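Local atomic coordinates of cytochrome P450 (Novosphingobium aromaticivorans, PDB entry 3OFT), a protein that is a haem-binding member of the cytochrome P450 family, CYP101C1, built on the mainly helical fold of that family. Residues 265-270 and 354-359; 101-106 and 210-215; 149-154 and 158-163. One frame throughout, in Å; residues are numbered along the deposited sequence.

Interaction 1. Residues 265-270 and 354-359; sequences DLIPAA and EVIVFL
The methyl branch CG2 of Ile-267 is the principal bump of this contact, and the hollow that takes it lies between Ile-356 and Leu-359, one turn apart on their helix. It rests 3.7 Å from CB of Leu-359 and 3.9 Å from CG2 of Ile-356, while the carbonyl oxygen of Ile-356, 3.8 Å from the same methyl, forms part of the hollow's lining. In Ile-267 this methyl stands anti to the backbone N (chi1, defined by CG1, is -74°), which points the short branch at the other helix while CG1 lies beside the backbone N. Leu-359 answers in the other direction: the two side chains slide past each other in opposite senses, and CD1 of Leu-359 lies 4.0 Å from the carbonyl oxygen of Ile-267. The second bump is CD1 of Ile-356, carried outward by an extended chain (chi2 166°) and set against Pro-268, 3.9 Å from CA and 4.1 Å from CB of that proline.

In the P450 fold this is where the start of the K helix, 267-277, meets the L helix, 348-365. Ala-271, one turn on from Ile-267, also touches Ile-356 and Leu-359, and Leu-260 of helix 254-262 backs Ile-267. Further round the L helix, Glu-354 touches the haem and Val-357 packs on helix 107-128.

No hydrogen bond crosses between the segments; the amides of Ala-270, Phe-358 and Leu-359 bond within their own. The chemistry is mostly aliphatic carbon on aliphatic carbon, with two backbone carbonyl oxygens in van der Waals contact with methyls, which implies that shape rather than directed bonding sets the fit.

Interaction 2. Residues 101-106 and 210-215; sequences VMKGLA and LSEPVG
Lys-103 sends CG anti to its own nitrogen (chi1 -176°) and stays extended to NZ, whereas Glu-212 starts with CG beside the backbone N (chi1 -67°) and bends at chi2, -66°, to bring its carboxylate up against the lysine. A straight arm thus meets a folded one, and the two side chains cross at about a right angle. In the P450 fold the pair ties the last turn of the C helix, 91-104, to the loop that leads from helix 205-210 into the long central helix 221-252.

The link is a salt bridge, and a long one: NZ of Lys-103 is 3.6 Å from OE1 of Glu-212, with no hydrogen bond between them. Such a pairing is mainly electrostatic, and at the protein surface solvent would be expected to weaken it.

Firmer ties lie close by. Gly-104 O accepts a hydrogen bond from Arg-208, and Val-214 packs on Ala-96, Phe-97 and Pro-100 of the C helix, so the loop is also fastened by buried carbon. At the salt bridge itself the carboxylate lies alongside the end of the lysine chain, with CD of Lys-103 3.7 Å from OE2 of Glu-212 and NZ 3.6 Å from the same oxygen.

Interaction 3. Residues 149-154 and 158-163; sequences FLTLID and EDRPRL
Thr-151 and Leu-150 approach the flat guanidinium of Arg-160 obliquely, with OG1 of the threonine and CB of the leucine set neither squarely over a face nor at an edge; CA of Thr-151 does lie at the edge, in the plane. A second guanidinium, that of Arg-162, has CG of Leu-163 over one face, offset toward the rim, and OD1 of Asp-159 at its edge, in plane, in a long salt bridge. The setting is two consecutive helices of the P450 fold, the E helix, 144-152, and the F helix, 160-171, joined by a short connection.

Arg-160 reaches back across that junction. A bend at chi3, 67°, swings its planar end onto the E helix, where NH1 gives a weak hydrogen bond to OG1 of Thr-151, 3.2 Å long and far from straight at 134°. NH1 also comes within 3.4 Å of CB of Leu-150. The stronger grip is at NH2, which bonds to the carbonyl oxygen of Asn-147, one turn earlier on the E helix, and the hydroxyl of Thr-151 donates to that same carbonyl, which still allows it to accept from NH1.

The apolar part of the contact is formed by CD1 of Leu-150, which meets CB of Leu-163 at 4.3 Å. Tyr-189 and Phe-193 of helix 179-199 cover these leucines, while Val-120 of helix 107-128 lies against both Thr-151 and Arg-160. The E helix ends in a Schellman motif at Asp-154, whose phi is positive; its N bonds back to O of Thr-151 at 3.0 Å.

Overall arrangement
The three contacts are separate, yet each pair has a helix in common. Helix 221-252 packs on parts of interactions 1 and 2, helix 107-128 on parts of interactions 1 and 3, and helix 179-199 on parts of interactions 2 and 3. The centres of interactions 1 and 2 lie about 27 Å apart. Those of interactions 1 and 3 are about 25 Å apart, and those of interactions 2 and 3 about 21 Å. All three stand off from the haem: the side chains of Ile-356, Lys-103 and Thr-151 are about 12, 13 and 11 Å from it. The link to the haem runs through a segment of interaction 1, where Glu-354, not in the contact itself, touches the haem.

Interaction 1. Residues 265-270 and 354-359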
ATOM      1  N   ASP A 265     -24.237  -6.498  -6.300  1.00 12.72           N
ATOM      2  CA  ASP A 265     -23.763  -5.938  -7.583  1.00 11.96           C
ATOM      3  C   ASP A 265     -23.110  -4.537  -7.474  1.00 11.19           C
ATOM      4  O   ASP A 265     -22.512  -4.073  -8.436  1.00 11.44           O
ATOM      5  CB  ASP A 265     -24.912  -5.917  -8.622  1.00 12.81           C
ATOM      6  CG  ASP A 265     -26.160  -5.136  -8.139  1.00 15.83           C
ATOM      7  OD1 ASP A 265     -26.644  -5.399  -6.993  1.00 15.84           O
ATOM      8  OD2 ASP A 265     -26.676  -4.254  -8.893  1.00 16.11           O
ATOM      9  N   LEU A 266     -23.238  -3.877  -6.317  1.00 10.14           N
ATOM     10  CA  LEU A 266     -22.591  -2.606  -5.999  1.00 11.11           C
ATOM     11  C   LEU A 266     -21.245  -2.794  -5.320  1.00  9.87           C
ATOM     12  O   LEU A 266     -20.555  -1.826  -5.051  1.00 10.01           O
ATOM     13  CB  LEU A 266     -23.449  -1.794  -5.030  1.00 11.38           C
ATOM     14  CG  LEU A 266     -24.323  -0.600  -5.419  1.00 17.12           C
ATOM     15  CD1 LEU A 266     -24.305  -0.254  -6.866  1.00 18.32           C
ATOM     16  CD2 LEU A 266     -25.722  -0.600  -4.826  1.00 17.42           C
ATOM     17  N   ILE A 267     -20.886  -4.027  -5.019  1.00  9.50           N
ATOM     18  CA  ILE A 267     -19.549  -4.257  -4.404  1.00  9.34           C
ATOM     19  C   ILE A 267     -18.359  -3.738  -5.231  1.00  9.96           C
ATOM     20  O   ILE A 267     -17.474  -3.092  -4.655  1.00  8.92           O
ATOM     21  CB  ILE A 267     -19.402  -5.738  -3.911  1.00 10.40           C
ATOM     22  CG1 ILE A 267     -20.224  -5.924  -2.642  1.00 11.48           C
ATOM     23  CG2 ILE A 267     -17.889  -6.199  -3.789  1.00  8.41           C
ATOM     24  CD1 ILE A 267     -20.411  -7.447  -2.249  1.00 12.85           C
ATOM     25  N   PRO A 268     -18.320  -3.984  -6.568  1.00  9.69           N
ATOM     26  CA  PRO A 268     -17.140  -3.461  -7.297  1.00 10.27           C
ATOM     27  C   PRO A 268     -17.056  -1.938  -7.209  1.00 10.32           C
ATOM     28  O   PRO A 268     -15.964  -1.382  -6.964  1.00 11.03           O
ATOM     29  CB  PRO A 268     -17.371  -3.942  -8.750  1.00  9.30           C
ATOM     30  CG  PRO A 268     -18.123  -5.268  -8.533  1.00 11.53           C
ATOM     31  CD  PRO A 268     -19.071  -4.972  -7.372  1.00 11.52           C
ATOM     32  N   ALA A 269     -18.189  -1.261  -7.401  1.00 10.46           N
ATOM     33  CA  ALA A 269     -18.195   0.175  -7.337  1.00 10.59           C
ATOM     34  C   ALA A 269     -17.858   0.666  -5.923  1.00 11.85           C
ATOM     35  O   ALA A 269     -17.154   1.676  -5.786  1.00 12.19           O
ATOM     36  CB  ALA A 269     -19.509   0.777  -7.839  1.00 12.64           C
ATOM     37  N   ALA A 270     -18.299  -0.073  -4.894  1.00 10.58           N
ATOM     38  CA  ALA A 270     -18.001   0.321  -3.507  1.00 12.07           C
ATOM     39  C   ALA A 270     -16.489   0.119  -3.244  1.00 11.41           C
ATOM     40  O   ALA A 270     -15.875   0.939  -2.570  1.00 11.56           O
ATOM     41  CB  ALA A 270     -18.859  -0.469  -2.492  1.00 10.82           C
ATOM     42  N   GLU A 354      -8.686  -8.147  -4.537  1.00  8.95           N
ATOM     43  CA  GLU A 354      -8.631  -8.556  -3.129  1.00 10.00           C
ATOM     44  C   GLU A 354      -9.685  -7.820  -2.279  1.00  9.82           C
ATOM     45  O   GLU A 354     -10.334  -8.441  -1.421  1.00  9.18           O
ATOM     46  CB  GLU A 354      -7.253  -8.281  -2.556  1.00 10.23           C
ATOM     47  CG  GLU A 354      -6.162  -9.153  -3.189  1.00 12.31           C
ATOM     48  CD  GLU A 354      -4.745  -8.756  -2.691  1.00 20.05           C
ATOM     49  OE1 GLU A 354      -4.079  -9.552  -2.051  1.00 21.40           O
ATOM     50  OE2 GLU A 354      -4.291  -7.623  -2.941  1.00 25.35           O
ATOM     51  N   VAL A 355      -9.847  -6.518  -2.509  1.00  9.16           N
ATOM     52  CA  VAL A 355     -10.850  -5.746  -1.738  1.00  9.79           C
ATOM     53  C   VAL A 355     -12.268  -6.235  -2.088  1.00  9.86           C
ATOM     54  O   VAL A 355     -13.113  -6.420  -1.184  1.00  9.26           O
ATOM     55  CB  VAL A 355     -10.729  -4.223  -1.959  1.00  9.23           C
ATOM     56  CG1 VAL A 355     -11.977  -3.456  -1.346  1.00 10.30           C
ATOM     57  CG2 VAL A 355      -9.406  -3.718  -1.346  1.00  9.36           C
ATOM     58  N   ILE A 356     -12.530  -6.414  -3.377  1.00  8.27           N
ATOM     59  CA  ILE A 356     -13.849  -6.981  -3.822  1.00  9.69           C
ATOM     60  C   ILE A 356     -14.118  -8.364  -3.212  1.00  9.63           C
ATOM     61  O   ILE A 356     -15.195  -8.645  -2.694  1.00  9.81           O
ATOM     62  CB  ILE A 356     -13.919  -7.051  -5.371  1.00 11.02           C
ATOM     63  CG1 ILE A 356     -14.058  -5.624  -5.934  1.00 10.88           C
ATOM     64  CG2 ILE A 356     -15.050  -8.017  -5.835  1.00 11.94           C
ATOM     65  CD1 ILE A 356     -13.802  -5.501  -7.486  1.00 12.59           C
ATOM     66  N   VAL A 357     -13.129  -9.235  -3.238  1.00  9.39           N
ATOM     67  CA  VAL A 357     -13.330 -10.571  -2.698  1.00 11.85           C
ATOM     68  C   VAL A 357     -13.560 -10.550  -1.166  1.00 11.63           C
ATOM     69  O   VAL A 357     -14.373 -11.331  -0.606  1.00  9.68           O
ATOM     70  CB  VAL A 357     -12.134 -11.414  -3.213  1.00 13.77           C
ATOM     71  CG1 VAL A 357     -11.269 -12.070  -2.135  1.00 16.15           C
ATOM     72  CG2 VAL A 357     -12.563 -12.239  -4.421  1.00 13.39           C
ATOM     73  N   PHE A 358     -12.846  -9.639  -0.505  1.00 10.37           N
ATOM     74  CA  PHE A 358     -13.055  -9.395   0.916  1.00 10.43           C
ATOM     75  C   PHE A 358     -14.485  -8.960   1.219  1.00 11.00           C
ATOM     76  O   PHE A 358     -15.149  -9.525   2.104  1.00 11.16           O
ATOM     77  CB  PHE A 358     -12.051  -8.360   1.469  1.00  8.51           C
ATOM     78  CG  PHE A 358     -12.420  -7.904   2.838  1.00 10.04           C
ATOM     79  CD1 PHE A 358     -12.326  -8.787   3.911  1.00 11.04           C
ATOM     80  CD2 PHE A 358     -12.955  -6.643   3.049  1.00 11.03           C
ATOM     81  CE1 PHE A 358     -12.743  -8.425   5.149  1.00 10.52           C
ATOM     82  CE2 PHE A 358     -13.379  -6.263   4.303  1.00 13.55           C
ATOM     83  CZ  PHE A 358     -13.271  -7.153   5.361  1.00 12.90           C
ATOM     84  N   LEU A 359     -14.979  -7.984   0.461  1.00  9.98           N
ATOM     85  CA  LEU A 359     -16.339  -7.507   0.638  1.00  9.72           C
ATOM     86  C   LEU A 359     -17.319  -8.642   0.370  1.00  8.48           C
ATOM     87  O   LEU A 359     -18.271  -8.820   1.109  1.00  8.52           O
ATOM     88  CB  LEU A 359     -16.630  -6.322  -0.294  1.00  9.53           C
ATOM     89  CG  LEU A 359     -15.876  -5.023   0.052  1.00 10.97           C
ATOM     90  CD1 LEU A 359     -15.923  -3.979  -1.065  1.00  9.84           C
ATOM     91  CD2 LEU A 359     -16.450  -4.446   1.342  1.00 11.12           C
TER

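Interaction 2. Residues 101-106 and 210-215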
ATOM      1  N   VAL A 101       7.217  -7.488 -14.980  1.00  9.85           N
ATOM      2  CA  VAL A 101       6.440  -7.565 -13.724  1.00  9.74           C
ATOM      3  C   VAL A 101       4.946  -7.280 -13.991  1.00 10.88           C
ATOM      4  O   VAL A 101       4.086  -7.998 -13.491  1.00 11.87           O
ATOM      5  CB  VAL A 101       6.991  -6.566 -12.678  1.00  8.85           C
ATOM      6  CG1 VAL A 101       6.045  -6.453 -11.482  1.00 10.95           C
ATOM      7  CG2 VAL A 101       8.405  -7.010 -12.241  1.00  8.79           C
ATOM      8  N   MET A 102       4.662  -6.275 -14.822  1.00 12.00           N
ATOM      9  CA  MET A 102       3.261  -5.880 -15.128  1.00 15.65           C
ATOM     10  C   MET A 102       2.594  -6.990 -15.898  1.00 15.56           C
ATOM     11  O   MET A 102       1.413  -7.253 -15.701  1.00 15.88           O
ATOM     12  CB  MET A 102       3.179  -4.643 -16.021  1.00 15.52           C
ATOM     13  CG  MET A 102       3.369  -3.323 -15.402  1.00 21.62           C
ATOM     14  SD  MET A 102       2.883  -2.036 -16.601  1.00 33.17           S
ATOM     15  CE  MET A 102       1.123  -1.854 -16.257  1.00 31.17           C
ATOM     16  N   LYS A 103       3.349  -7.625 -16.789  1.00 17.05           N
ATOM     17  CA  LYS A 103       2.855  -8.792 -17.532  1.00 18.37           C
ATOM     18  C   LYS A 103       2.396  -9.888 -16.570  1.00 17.91           C
ATOM     19  O   LYS A 103       1.311 -10.426 -16.729  1.00 18.02           O
ATOM     20  CB  LYS A 103       3.925  -9.342 -18.476  1.00 18.83           C
ATOM     21  CG  LYS A 103       3.434 -10.492 -19.357  1.00 23.32           C
ATOM     22  CD  LYS A 103       4.405 -10.807 -20.494  1.00 27.10           C
ATOM     23  CE  LYS A 103       3.779 -11.857 -21.431  1.00 29.13           C
ATOM     24  NZ  LYS A 103       4.545 -12.013 -22.700  1.00 31.19           N
ATOM     25  N   GLY A 104       3.203 -10.167 -15.548  1.00 16.74           N
ATOM     26  CA  GLY A 104       2.868 -11.140 -14.518  1.00 15.94           C
ATOM     27  C   GLY A 104       1.562 -10.858 -13.806  1.00 16.40           C
ATOM     28  O   GLY A 104       0.829 -11.812 -13.474  1.00 16.52           O
ATOM     29  N   LEU A 105       1.259  -9.567 -13.608  1.00 14.93           N
ATOM     30  CA  LEU A 105       0.082  -9.085 -12.885  1.00 16.18           C
ATOM     31  C   LEU A 105      -1.105  -8.567 -13.719  1.00 16.94           C
ATOM     32  O   LEU A 105      -1.983  -7.857 -13.191  1.00 17.32           O
ATOM     33  CB  LEU A 105       0.517  -7.998 -11.898  1.00 14.82           C
ATOM     34  CG  LEU A 105       1.307  -8.590 -10.735  1.00 15.31           C
ATOM     35  CD1 LEU A 105       2.182  -7.518 -10.033  1.00 14.59           C
ATOM     36  CD2 LEU A 105       0.330  -9.313  -9.749  1.00 17.17           C
ATOM     37  N   ALA A 106      -1.137  -8.917 -14.996  1.00 17.66           N
ATOM     38  CA  ALA A 106      -2.179  -8.442 -15.921  1.00 19.14           C
ATOM     39  C   ALA A 106      -3.564  -8.966 -15.528  1.00 19.46           C
ATOM     40  O   ALA A 106      -3.671  -9.988 -14.843  1.00 18.49           O
ATOM     41  CB  ALA A 106      -1.847  -8.886 -17.356  1.00 18.76           C
ATOM     42  N   LEU A 210       9.616 -14.278 -13.962  1.00 15.40           N
ATOM     43  CA  LEU A 210      11.011 -14.699 -14.014  1.00 15.71           C
ATOM     44  C   LEU A 210      11.347 -15.428 -15.322  1.00 17.29           C
ATOM     45  O   LEU A 210      12.515 -15.498 -15.690  1.00 16.83           O
ATOM     46  CB  LEU A 210      11.386 -15.551 -12.803  1.00 16.45           C
ATOM     47  CG  LEU A 210      11.400 -14.778 -11.462  1.00 16.28           C
ATOM     48  CD1 LEU A 210      11.663 -15.724 -10.286  1.00 17.93           C
ATOM     49  CD2 LEU A 210      12.370 -13.645 -11.511  1.00 17.37           C
ATOM     50  N   SER A 211      10.333 -15.888 -16.049  1.00 19.02           N
ATOM     51  CA  SER A 211      10.593 -16.588 -17.333  1.00 21.18           C
ATOM     52  C   SER A 211      10.597 -15.606 -18.527  1.00 21.34           C
ATOM     53  O   SER A 211      10.932 -15.968 -19.674  1.00 20.75           O
ATOM     54  CB  SER A 211       9.605 -17.758 -17.534  1.00 22.47           C
ATOM     55  OG  SER A 211       8.299 -17.268 -17.816  1.00 26.32           O
ATOM     56  N   GLU A 212      10.235 -14.363 -18.247  1.00 19.94           N
ATOM     57  CA  GLU A 212      10.348 -13.275 -19.209  1.00 20.91           C
ATOM     58  C   GLU A 212      11.770 -12.709 -19.221  1.00 21.29           C
ATOM     59  O   GLU A 212      12.438 -12.679 -18.176  1.00 21.19           O
ATOM     60  CB  GLU A 212       9.404 -12.141 -18.835  1.00 21.18           C
ATOM     61  CG  GLU A 212       7.943 -12.464 -18.939  1.00 23.26           C
ATOM     62  CD  GLU A 212       7.536 -12.708 -20.390  1.00 28.46           C
ATOM     63  OE1 GLU A 212       6.924 -13.767 -20.658  1.00 28.28           O
ATOM     64  OE2 GLU A 212       7.865 -11.854 -21.245  1.00 26.42           O
ATOM     65  N   PRO A 213      12.230 -12.236 -20.398  1.00 20.67           N
ATOM     66  CA  PRO A 213      13.491 -11.521 -20.452  1.00 20.64           C
ATOM     67  C   PRO A 213      13.379 -10.104 -19.875  1.00 19.66           C
ATOM     68  O   PRO A 213      12.286  -9.534 -19.791  1.00 18.89           O
ATOM     69  CB  PRO A 213      13.787 -11.447 -21.951  1.00 20.70           C
ATOM     70  CG  PRO A 213      12.447 -11.443 -22.607  1.00 21.68           C
ATOM     71  CD  PRO A 213      11.546 -12.269 -21.706  1.00 21.67           C
ATOM     72  N   VAL A 214      14.511  -9.547 -19.473  1.00 19.02           N
ATOM     73  CA  VAL A 214      14.571  -8.125 -19.165  1.00 19.01           C
ATOM     74  C   VAL A 214      15.523  -7.516 -20.181  1.00 19.47           C
ATOM     75  O   VAL A 214      16.676  -7.917 -20.251  1.00 17.31           O
ATOM     76  CB  VAL A 214      15.070  -7.876 -17.741  1.00 19.73           C
ATOM     77  CG1 VAL A 214      15.384  -6.372 -17.518  1.00 18.76           C
ATOM     78  CG2 VAL A 214      14.017  -8.308 -16.769  1.00 20.54           C
ATOM     79  N   GLY A 215      15.025  -6.560 -20.966  1.00 20.98           N
ATOM     80  CA  GLY A 215      15.815  -5.906 -22.017  1.00 22.13           C
ATOM     81  C   GLY A 215      16.516  -6.921 -22.901  1.00 23.06           C
ATOM     82  O   GLY A 215      17.696  -6.761 -23.219  1.00 24.06           O
TER

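Interaction 3. Residues 149-154 and 158-163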
ATOM      1  N   PHE A 149      -0.419 -14.225  -0.649  1.00 11.68           N
ATOM      2  CA  PHE A 149       0.900 -14.325  -1.296  1.00 12.17           C
ATOM      3  C   PHE A 149       1.242 -15.764  -1.619  1.00 11.88           C
ATOM      4  O   PHE A 149       1.727 -16.079  -2.717  1.00 12.31           O
ATOM      5  CB  PHE A 149       1.977 -13.821  -0.358  1.00 11.87           C
ATOM      6  CG  PHE A 149       3.362 -13.976  -0.907  1.00 14.06           C
ATOM      7  CD1 PHE A 149       3.829 -13.110  -1.900  1.00 15.32           C
ATOM      8  CD2 PHE A 149       4.181 -15.021  -0.468  1.00 15.24           C
ATOM      9  CE1 PHE A 149       5.133 -13.265  -2.404  1.00 17.86           C
ATOM     10  CE2 PHE A 149       5.481 -15.171  -0.965  1.00 18.17           C
ATOM     11  CZ  PHE A 149       5.950 -14.279  -1.932  1.00 17.36           C
ATOM     12  N   LEU A 150       1.041 -16.630  -0.629  1.00 12.22           N
ATOM     13  CA  LEU A 150       1.351 -18.061  -0.785  1.00 13.18           C
ATOM     14  C   LEU A 150       0.534 -18.697  -1.912  1.00 12.80           C
ATOM     15  O   LEU A 150       1.014 -19.608  -2.641  1.00 13.13           O
ATOM     16  CB  LEU A 150       1.041 -18.784   0.531  1.00 13.08           C
ATOM     17  CG  LEU A 150       2.129 -18.979   1.588  1.00 17.88           C
ATOM     18  CD1 LEU A 150       3.475 -18.360   1.258  1.00 18.62           C
ATOM     19  CD2 LEU A 150       1.666 -18.699   3.002  1.00 17.95           C
ATOM     20  N   THR A 151      -0.714 -18.241  -2.050  1.00 13.50           N
ATOM     21  CA  THR A 151      -1.550 -18.602  -3.211  1.00 14.26           C
ATOM     22  C   THR A 151      -1.006 -18.067  -4.534  1.00 14.35           C
ATOM     23  O   THR A 151      -0.924 -18.833  -5.518  1.00 14.39           O
ATOM     24  CB  THR A 151      -3.037 -18.192  -2.990  1.00 14.98           C
ATOM     25  OG1 THR A 151      -3.483 -18.802  -1.777  1.00 17.23           O
ATOM     26  CG2 THR A 151      -3.934 -18.685  -4.116  1.00 15.89           C
ATOM     27  N   LEU A 152      -0.597 -16.801  -4.574  1.00 13.75           N
ATOM     28  CA  LEU A 152      -0.066 -16.204  -5.819  1.00 15.28           C
ATOM     29  C   LEU A 152       1.173 -16.933  -6.372  1.00 15.33           C
ATOM     30  O   LEU A 152       1.310 -17.077  -7.586  1.00 14.72           O
ATOM     31  CB  LEU A 152       0.320 -14.724  -5.660  1.00 16.24           C
ATOM     32  CG  LEU A 152      -0.644 -13.645  -5.145  1.00 18.27           C
ATOM     33  CD1 LEU A 152       0.047 -12.265  -4.936  1.00 22.13           C
ATOM     34  CD2 LEU A 152      -1.887 -13.515  -6.002  1.00 24.07           C
ATOM     35  N   ILE A 153       2.059 -17.382  -5.500  1.00 14.74           N
ATOM     36  CA  ILE A 153       3.241 -18.126  -5.950  1.00 16.36           C
ATOM     37  C   ILE A 153       3.028 -19.651  -6.016  1.00 17.85           C
ATOM     38  O   ILE A 153       3.927 -20.408  -6.416  1.00 16.91           O
ATOM     39  CB  ILE A 153       4.498 -17.728  -5.171  1.00 17.09           C
ATOM     40  CG1 ILE A 153       4.431 -18.151  -3.702  1.00 14.83           C
ATOM     41  CG2 ILE A 153       4.712 -16.226  -5.306  1.00 16.25           C
ATOM     42  CD1 ILE A 153       5.802 -18.234  -3.113  1.00 17.43           C
ATOM     43  N   ASP A 154       1.815 -20.069  -5.647  1.00 19.55           N
ATOM     44  CA  ASP A 154       1.382 -21.458  -5.659  1.00 20.88           C
ATOM     45  C   ASP A 154       2.298 -22.416  -4.859  1.00 21.54           C
ATOM     46  O   ASP A 154       2.804 -23.402  -5.403  1.00 21.29           O
ATOM     47  CB  ASP A 154       1.179 -21.923  -7.104  1.00 21.63           C
ATOM     48  CG  ASP A 154       0.332 -23.197  -7.197  1.00 25.33           C
ATOM     49  OD1 ASP A 154       0.371 -23.856  -8.256  1.00 28.70           O
ATOM     50  OD2 ASP A 154      -0.347 -23.547  -6.198  1.00 27.12           O
ATOM     51  N   GLU A 158       0.489 -28.531   1.523  1.00 32.33           N
ATOM     52  CA  GLU A 158       1.057 -29.070   2.762  1.00 33.53           C
ATOM     53  C   GLU A 158       2.131 -28.189   3.459  1.00 33.29           C
ATOM     54  O   GLU A 158       2.353 -28.334   4.670  1.00 33.23           O
ATOM     55  CB  GLU A 158       1.553 -30.513   2.557  1.00 34.14           C
ATOM     56  CG  GLU A 158       2.621 -30.722   1.462  1.00 36.44           C
ATOM     57  CD  GLU A 158       2.063 -30.939   0.037  1.00 40.85           C
ATOM     58  OE1 GLU A 158       0.917 -30.523  -0.277  1.00 39.57           O
ATOM     59  OE2 GLU A 158       2.812 -31.509  -0.798  1.00 42.55           O
ATOM     60  N   ASP A 159       2.779 -27.282   2.714  1.00 32.54           N
ATOM     61  CA  ASP A 159       3.814 -26.397   3.282  1.00 32.16           C
ATOM     62  C   ASP A 159       3.273 -25.095   3.886  1.00 31.40           C
ATOM     63  O   ASP A 159       4.006 -24.378   4.558  1.00 30.96           O
ATOM     64  CB  ASP A 159       4.877 -26.035   2.235  1.00 32.92           C
ATOM     65  CG  ASP A 159       5.723 -27.225   1.813  1.00 34.27           C
ATOM     66  OD1 ASP A 159       6.388 -27.854   2.676  1.00 37.72           O
ATOM     67  OD2 ASP A 159       5.754 -27.498   0.603  1.00 36.27           O
ATOM     68  N   ARG A 160       1.997 -24.802   3.642  1.00 30.54           N
ATOM     69  CA  ARG A 160       1.397 -23.540   4.094  1.00 29.86           C
ATOM     70  C   ARG A 160       1.522 -23.200   5.587  1.00 29.32           C
ATOM     71  O   ARG A 160       1.902 -22.083   5.903  1.00 28.82           O
ATOM     72  CB  ARG A 160      -0.048 -23.395   3.585  1.00 29.70           C
ATOM     73  CG  ARG A 160      -0.134 -23.280   2.045  1.00 29.78           C
ATOM     74  CD  ARG A 160      -1.582 -23.187   1.537  1.00 29.52           C
ATOM     75  NE  ARG A 160      -2.254 -21.941   1.925  1.00 27.83           N
ATOM     76  CZ  ARG A 160      -2.287 -20.828   1.186  1.00 29.42           C
ATOM     77  NH1 ARG A 160      -1.692 -20.794  -0.014  1.00 24.25           N
ATOM     78  NH2 ARG A 160      -2.922 -19.742   1.653  1.00 27.29           N
ATOM     79  N   PRO A 161       1.222 -24.153   6.511  1.00 29.27           N
ATOM     80  CA  PRO A 161       1.384 -23.817   7.943  1.00 28.70           C
ATOM     81  C   PRO A 161       2.817 -23.418   8.315  1.00 28.30           C
ATOM     82  O   PRO A 161       3.019 -22.428   9.029  1.00 27.60           O
ATOM     83  CB  PRO A 161       0.979 -25.111   8.672  1.00 28.87           C
ATOM     84  CG  PRO A 161       0.123 -25.863   7.687  1.00 28.96           C
ATOM     85  CD  PRO A 161       0.683 -25.519   6.327  1.00 29.94           C
ATOM     86  N   ARG A 162       3.799 -24.174   7.824  1.00 28.20           N
ATOM     87  CA  ARG A 162       5.207 -23.826   8.036  1.00 28.17           C
ATOM     88  C   ARG A 162       5.494 -22.460   7.405  1.00 27.61           C
ATOM     89  O   ARG A 162       6.006 -21.564   8.068  1.00 27.15           O
ATOM     90  CB  ARG A 162       6.145 -24.906   7.460  1.00 27.98           C
ATOM     91  CG  ARG A 162       7.628 -24.673   7.780  1.00 28.71           C
ATOM     92  CD  ARG A 162       8.530 -25.830   7.325  1.00 30.37           C
ATOM     93  NE  ARG A 162       8.403 -26.086   5.888  1.00 30.70           N
ATOM     94  CZ  ARG A 162       8.983 -25.362   4.929  1.00 31.08           C
ATOM     95  NH1 ARG A 162       9.767 -24.337   5.236  1.00 30.01           N
ATOM     96  NH2 ARG A 162       8.790 -25.673   3.655  1.00 29.04           N
ATOM     97  N   LEU A 163       5.123 -22.297   6.134  1.00 27.36           N
ATOM     98  CA  LEU A 163       5.428 -21.067   5.404  1.00 26.95           C
ATOM     99  C   LEU A 163       4.719 -19.836   5.990  1.00 27.69           C
ATOM    100  O   LEU A 163       5.261 -18.728   5.973  1.00 27.73           O
ATOM    101  CB  LEU A 163       5.156 -21.243   3.909  1.00 26.33           C
ATOM    102  CG  LEU A 163       6.131 -22.196   3.215  1.00 26.06           C
ATOM    103  CD1 LEU A 163       5.776 -22.355   1.738  1.00 24.46           C
ATOM    104  CD2 LEU A 163       7.591 -21.712   3.406  1.00 26.23           C
TER